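Local coordinates for protein endoribonuclease ToxN (PDB 2XDB) that cleaves RNA within AAA(U/G) sequences as the toxin of a type III toxin-antitoxin system, and is bound by repeats of the ToxI RNA, at residues Lys2-Ser7 against Ala95-Leu100; Gln43-Leu48 against Leu152-Tyr157. All blocks are in the same frame, centred on the assembly; numbering follows the deposited sequence.

Contact 1: residues Lys2-Ser7 against Ala95-Leu100; sequences KFYTIS and AEVSLL. With SO4 (sulfate ion), chain D.
Leu99 lies beside the Tyr4 ring, and the two side chains point the same way. Leu99 CD2 sits over one face of the Tyr4 ring, 3.7 Å from its centroid and 22° off the normal, a CH-pi contact. The same methyl touches Lys2 CB, while Lys2 NZ bonds sulfate O1 (chain D) at 3.0 Å. Leu99 CG stands anti to its carbonyl carbon (chi1 -77°), which turns the tip back toward the ring although the side chain sets out away from the strand. Ile6 and Val97 form a non-hydrogen-bonded pair on one face of the sheet, with Ile6 CG1 3.5 Å from Val97 CG2. Leu48 of strand 45-52 packs on both. Thr5 and Ser98 point to the other face. There the Thr5 and Leu100 side chains cross at about a right angle, Thr5 CG2 against Leu100 CD2. Leu100 CG rests on Phe3 CB at 3.6 Å. Thr5 N binds Ser98 O at 2.7 Å and Ser98 N binds Thr5 O at 2.8 Å. Leu100 N to Phe3 O and Ser7 N to Glu96 O extend the ladder at its ends. Past the strand, Ser7 OG donates to Glu96 OE2 at 3.0 Å, on the anti lone pair of that oxygen. Ser7 is the N-cap of helix 8-17, and its OG also bonds weakly to Tyr10 N. This is an antiparallel beta pairing at the edge of the six-stranded sheet, joining the first strand to the last.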
# COMPACT_ATOMS: atom_id res chain seq x y z
N LYS A 2 -8.47 2.97 -4.84
CA LYS A 2 -9.47 2.16 -4.14
C LYS A 2 -8.83 1.11 -3.25
O LYS A 2 -7.63 0.86 -3.34
CB LYS A 2 -10.41 1.51 -5.14
CG LYS A 2 -11.21 2.51 -5.95
CD LYS A 2 -12.30 1.81 -6.75
CE LYS A 2 -13.12 2.81 -7.56
NZ LYS A 2 -13.28 4.10 -6.82
N PHE A 3 -9.63 0.49 -2.39
CA PHE A 3 -9.10 -0.51 -1.46
C PHE A 3 -9.08 -1.89 -2.10
O PHE A 3 -10.08 -2.31 -2.69
CB PHE A 3 -9.91 -0.54 -0.17
CG PHE A 3 -9.86 0.74 0.59
CD1 PHE A 3 -8.74 1.09 1.30
CD2 PHE A 3 -10.94 1.60 0.58
CE1 PHE A 3 -8.70 2.28 1.98
CE2 PHE A 3 -10.90 2.79 1.27
CZ PHE A 3 -9.77 3.13 1.97
N TYR A 4 -7.95 -2.60 -1.96
CA TYR A 4 -7.79 -3.96 -2.47
C TYR A 4 -7.35 -4.94 -1.40
O TYR A 4 -6.79 -4.55 -0.38
CB TYR A 4 -6.71 -4.00 -3.54
CG TYR A 4 -7.07 -3.31 -4.82
CD1 TYR A 4 -7.45 -4.03 -5.93
CD2 TYR A 4 -6.99 -1.93 -4.93
CE1 TYR A 4 -7.78 -3.41 -7.11
CE2 TYR A 4 -7.30 -1.29 -6.10
CZ TYR A 4 -7.70 -2.03 -7.19
OH TYR A 4 -8.02 -1.41 -8.36
N THR A 5 -7.62 -6.22 -1.64
CA THR A 5 -6.90 -7.28 -0.95
C THR A 5 -6.10 -8.02 -2.01
O THR A 5 -6.39 -7.90 -3.20
CB THR A 5 -7.83 -8.28 -0.25
OG1 THR A 5 -8.67 -8.94 -1.21
CG2 THR A 5 -8.69 -7.57 0.76
N ILE A 6 -5.09 -8.75 -1.57
CA ILE A 6 -4.24 -9.48 -2.48
C ILE A 6 -4.19 -10.93 -2.00
O ILE A 6 -4.24 -11.18 -0.79
CB ILE A 6 -2.83 -8.86 -2.54
CG1 ILE A 6 -2.93 -7.44 -3.10
CG2 ILE A 6 -1.88 -9.69 -3.39
CD1 ILE A 6 -1.65 -6.63 -2.98
N SER A 7 -4.14 -11.89 -2.92
CA SER A 7 -4.15 -13.29 -2.53
C SER A 7 -2.85 -13.69 -1.84
O SER A 7 -1.79 -13.17 -2.15
CB SER A 7 -4.41 -14.19 -3.74
OG SER A 7 -3.25 -14.33 -4.53
N ALA A 95 -5.38 -10.63 -11.73
CA ALA A 95 -6.08 -11.82 -11.26
C ALA A 95 -5.77 -12.20 -9.82
O ALA A 95 -6.53 -12.95 -9.22
CB ALA A 95 -5.81 -13.01 -12.17
N GLU A 96 -4.66 -11.71 -9.27
CA GLU A 96 -4.30 -12.06 -7.89
C GLU A 96 -4.73 -10.98 -6.89
O GLU A 96 -4.37 -11.01 -5.71
CB GLU A 96 -2.81 -12.32 -7.78
CG GLU A 96 -2.32 -13.47 -8.64
CD GLU A 96 -3.19 -14.70 -8.53
OE1 GLU A 96 -3.42 -15.36 -9.57
OE2 GLU A 96 -3.65 -15.01 -7.41
N VAL A 97 -5.54 -10.04 -7.38
CA VAL A 97 -5.89 -8.86 -6.62
C VAL A 97 -7.39 -8.68 -6.61
O VAL A 97 -8.08 -9.14 -7.50
CB VAL A 97 -5.23 -7.66 -7.26
CG1 VAL A 97 -6.22 -6.54 -7.46
CG2 VAL A 97 -4.02 -7.24 -6.45
N SER A 98 -7.92 -8.00 -5.60
CA SER A 98 -9.37 -7.95 -5.49
C SER A 98 -9.89 -6.75 -4.71
O SER A 98 -9.53 -6.55 -3.55
CB SER A 98 -9.86 -9.24 -4.84
OG SER A 98 -11.26 -9.26 -4.77
N LEU A 99 -10.73 -5.94 -5.36
CA LEU A 99 -11.31 -4.76 -4.72
C LEU A 99 -12.15 -5.16 -3.51
O LEU A 99 -12.85 -6.16 -3.55
CB LEU A 99 -12.21 -4.02 -5.70
CG LEU A 99 -11.60 -3.14 -6.80
CD1 LEU A 99 -12.65 -2.79 -7.83
CD2 LEU A 99 -11.01 -1.87 -6.22
N LEU A 100 -12.09 -4.39 -2.43
CA LEU A 100 -13.07 -4.57 -1.37
C LEU A 100 -14.43 -4.24 -1.98
O LEU A 100 -14.55 -3.30 -2.76
CB LEU A 100 -12.81 -3.66 -0.17
CG LEU A 100 -11.46 -3.69 0.57
CD1 LEU A 100 -11.59 -3.12 1.96
CD2 LEU A 100 -10.93 -5.10 0.67
S SO4 D . -10.08 4.59 -9.35
O1 SO4 D . -10.70 5.06 -8.12
O2 SO4 D . -9.49 5.72 -10.06
O3 SO4 D . -9.04 3.61 -9.04
O4 SO4 D . -11.10 3.96 -10.19

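Contact 2: residues Gln43-Leu48 against Leu152-Tyr157; sequences QGHKYL and LLEEKY. With SO4 (sulfate ion), chain E.
Glu154 reaches from helix 150-156 to two aromatic side chains of strand 45-52. A chi1 of -78° sets Glu154 CG beside its backbone N, and the extended chain beyond carries the carboxylate across to the strand. On the way Glu154 CG lies over one face of the His45 ring, 3.9 Å from the centroid. Gln43 O covers the opposite face, and Gln43 N donates to sulfate O4 (chain E) at 2.7 Å. Tyr47 OH donates to Glu154 OE1 at 2.5 Å, and OE1 sits at the edge of that ring, near its plane. The ring and carboxylate planes are 70° apart. OE1 also forms a salt bridge with Arg136 NE, so this oxygen is held by two donors. Glu154 OE2 has a poor angle to His45 NE2; instead, a water donates to OE2 at 2.9 Å and bonds to NE2 at 3.1 Å. One turn on, Tyr157 N bonds to Leu153 O. Tyr157 OH and His45 ND1 are hydrogen-bonded at 2.8 Å, at the imidazole edge, with the ring planes at 74°. A second water links Tyr157 OH to Lys46 N. Tyr157 OH at ND1 and the water at NE2 are consistent with a fixed His45 ring rotation. Tyr157 also packs on helix 8-17. The contact is a polar helix-on-sheet junction, tying a C-terminal helix to a strand of the ToxN sheet.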
# COMPACT_ATOMS: atom_id res chain seq x y z
N GLN A 43 6.01 1.76 -16.76
CA GLN A 43 6.67 0.68 -17.47
C GLN A 43 5.79 -0.57 -17.56
O GLN A 43 6.29 -1.69 -17.53
CB GLN A 43 7.99 0.32 -16.78
CG GLN A 43 9.06 1.36 -16.94
CD GLN A 43 9.52 1.51 -18.38
OE1 GLN A 43 10.46 2.24 -18.67
NE2 GLN A 43 8.86 0.80 -19.29
N GLY A 44 4.49 -0.36 -17.66
CA GLY A 44 3.57 -1.48 -17.67
C GLY A 44 3.42 -2.21 -16.34
O GLY A 44 2.98 -3.36 -16.32
N HIS A 45 3.76 -1.57 -15.22
CA HIS A 45 3.49 -2.16 -13.92
C HIS A 45 2.44 -1.39 -13.14
O HIS A 45 2.35 -0.16 -13.25
CB HIS A 45 4.76 -2.27 -13.08
CG HIS A 45 5.93 -2.80 -13.84
ND1 HIS A 45 5.92 -4.04 -14.45
CD2 HIS A 45 7.14 -2.26 -14.11
CE1 HIS A 45 7.08 -4.24 -15.04
NE2 HIS A 45 7.84 -3.18 -14.85
N LYS A 46 1.65 -2.11 -12.35
CA LYS A 46 0.69 -1.49 -11.44
C LYS A 46 1.06 -1.80 -10.00
O LYS A 46 1.12 -2.96 -9.60
CB LYS A 46 -0.73 -2.00 -11.74
CG LYS A 46 -1.13 -1.67 -13.15
CD LYS A 46 -2.51 -2.16 -13.52
CE LYS A 46 -2.82 -1.64 -14.92
NZ LYS A 46 -4.12 -2.09 -15.44
N TYR A 47 1.31 -0.74 -9.23
CA TYR A 47 1.69 -0.90 -7.83
C TYR A 47 0.53 -0.66 -6.88
O TYR A 47 -0.26 0.26 -7.06
CB TYR A 47 2.82 0.07 -7.49
CG TYR A 47 4.18 -0.46 -7.85
CD1 TYR A 47 4.94 -1.16 -6.91
CD2 TYR A 47 4.70 -0.29 -9.12
CE1 TYR A 47 6.17 -1.66 -7.23
CE2 TYR A 47 5.94 -0.78 -9.44
CZ TYR A 47 6.67 -1.48 -8.50
OH TYR A 47 7.90 -1.98 -8.82
N LEU A 48 0.43 -1.50 -5.86
CA LEU A 48 -0.45 -1.23 -4.73
C LEU A 48 0.41 -1.07 -3.49
O LEU A 48 1.47 -1.69 -3.38
CB LEU A 48 -1.43 -2.39 -4.50
CG LEU A 48 -2.40 -2.73 -5.62
CD1 LEU A 48 -3.38 -3.81 -5.15
CD2 LEU A 48 -3.15 -1.47 -6.07
N LEU A 152 13.81 -6.14 -8.77
CA LEU A 152 13.78 -7.59 -8.65
C LEU A 152 12.33 -8.08 -8.74
O LEU A 152 12.03 -8.99 -9.52
CB LEU A 152 14.41 -8.03 -7.32
CG LEU A 152 15.22 -9.34 -7.29
CD1 LEU A 152 15.10 -10.08 -5.95
CD2 LEU A 152 14.81 -10.24 -8.41
N LEU A 153 11.44 -7.48 -7.94
CA LEU A 153 10.03 -7.81 -7.99
C LEU A 153 9.52 -7.62 -9.41
O LEU A 153 8.81 -8.47 -9.95
CB LEU A 153 9.22 -6.95 -7.02
CG LEU A 153 9.43 -7.18 -5.53
CD1 LEU A 153 8.39 -6.43 -4.69
CD2 LEU A 153 9.36 -8.66 -5.23
N GLU A 154 9.88 -6.49 -10.02
CA GLU A 154 9.39 -6.24 -11.36
C GLU A 154 9.88 -7.30 -12.31
O GLU A 154 9.25 -7.56 -13.33
CB GLU A 154 9.81 -4.87 -11.86
CG GLU A 154 8.98 -3.77 -11.28
CD GLU A 154 9.52 -2.42 -11.60
OE1 GLU A 154 9.21 -1.48 -10.84
OE2 GLU A 154 10.25 -2.30 -12.61
N GLU A 155 11.02 -7.91 -11.98
CA GLU A 155 11.65 -8.91 -12.82
C GLU A 155 10.98 -10.27 -12.73
O GLU A 155 10.87 -10.95 -13.73
CB GLU A 155 13.14 -9.03 -12.49
CG GLU A 155 13.90 -10.10 -13.29
CD GLU A 155 14.48 -9.59 -14.62
OE1 GLU A 155 14.13 -8.47 -15.05
OE2 GLU A 155 15.28 -10.32 -15.24
N LYS A 156 10.52 -10.67 -11.54
CA LYS A 156 9.95 -12.02 -11.37
C LYS A 156 8.42 -12.11 -11.32
O LYS A 156 7.85 -13.17 -11.55
CB LYS A 156 10.51 -12.73 -10.13
CG LYS A 156 11.99 -12.62 -9.90
CD LYS A 156 12.79 -13.09 -11.09
CE LYS A 156 12.75 -14.59 -11.24
NZ LYS A 156 13.99 -15.07 -11.93
N TYR A 157 7.74 -11.02 -11.00
CA TYR A 157 6.33 -11.15 -10.64
C TYR A 157 5.45 -11.78 -11.71
O TYR A 157 4.54 -12.55 -11.39
CB TYR A 157 5.75 -9.84 -10.13
CG TYR A 157 5.29 -8.86 -11.19
CD1 TYR A 157 3.95 -8.73 -11.52
CD2 TYR A 157 6.20 -8.03 -11.83
CE1 TYR A 157 3.52 -7.81 -12.48
CE2 TYR A 157 5.78 -7.11 -12.78
CZ TYR A 157 4.44 -7.01 -13.10
OH TYR A 157 4.03 -6.09 -14.03
S SO4 E . 4.50 4.73 -18.71
O1 SO4 E . 4.47 5.08 -20.13
O2 SO4 E . 4.56 5.95 -17.91
O3 SO4 E . 3.29 3.98 -18.38
O4 SO4 E . 5.68 3.91 -18.44
O HOH W 1 10.84 -2.79 -15.36
O HOH W 2 1.77 -5.29 -12.88

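In the fold
Both contacts involve the same antiparallel sheet but use it differently. Contact 1 pairs two of its strands at an outer edge. It is a surface contact, made by backbone bonds with apolar packing on the two faces. Contact 2 is partly buried and joins an inner strand to a helix. It depends on side-chain hydrogen bonds and water bridges, and buries less area, 246 Å² against 570 Å². The centres of contact 1 and contact 2 are about 16 Å apart. Leu48 connects them, since Leu48 CD1 lies 3.7 Å from Tyr4 CB and 3.7 Å from Val97 CG2. Helix 8-17 is a second link: Ser7 caps it, and Tyr157 packs on it.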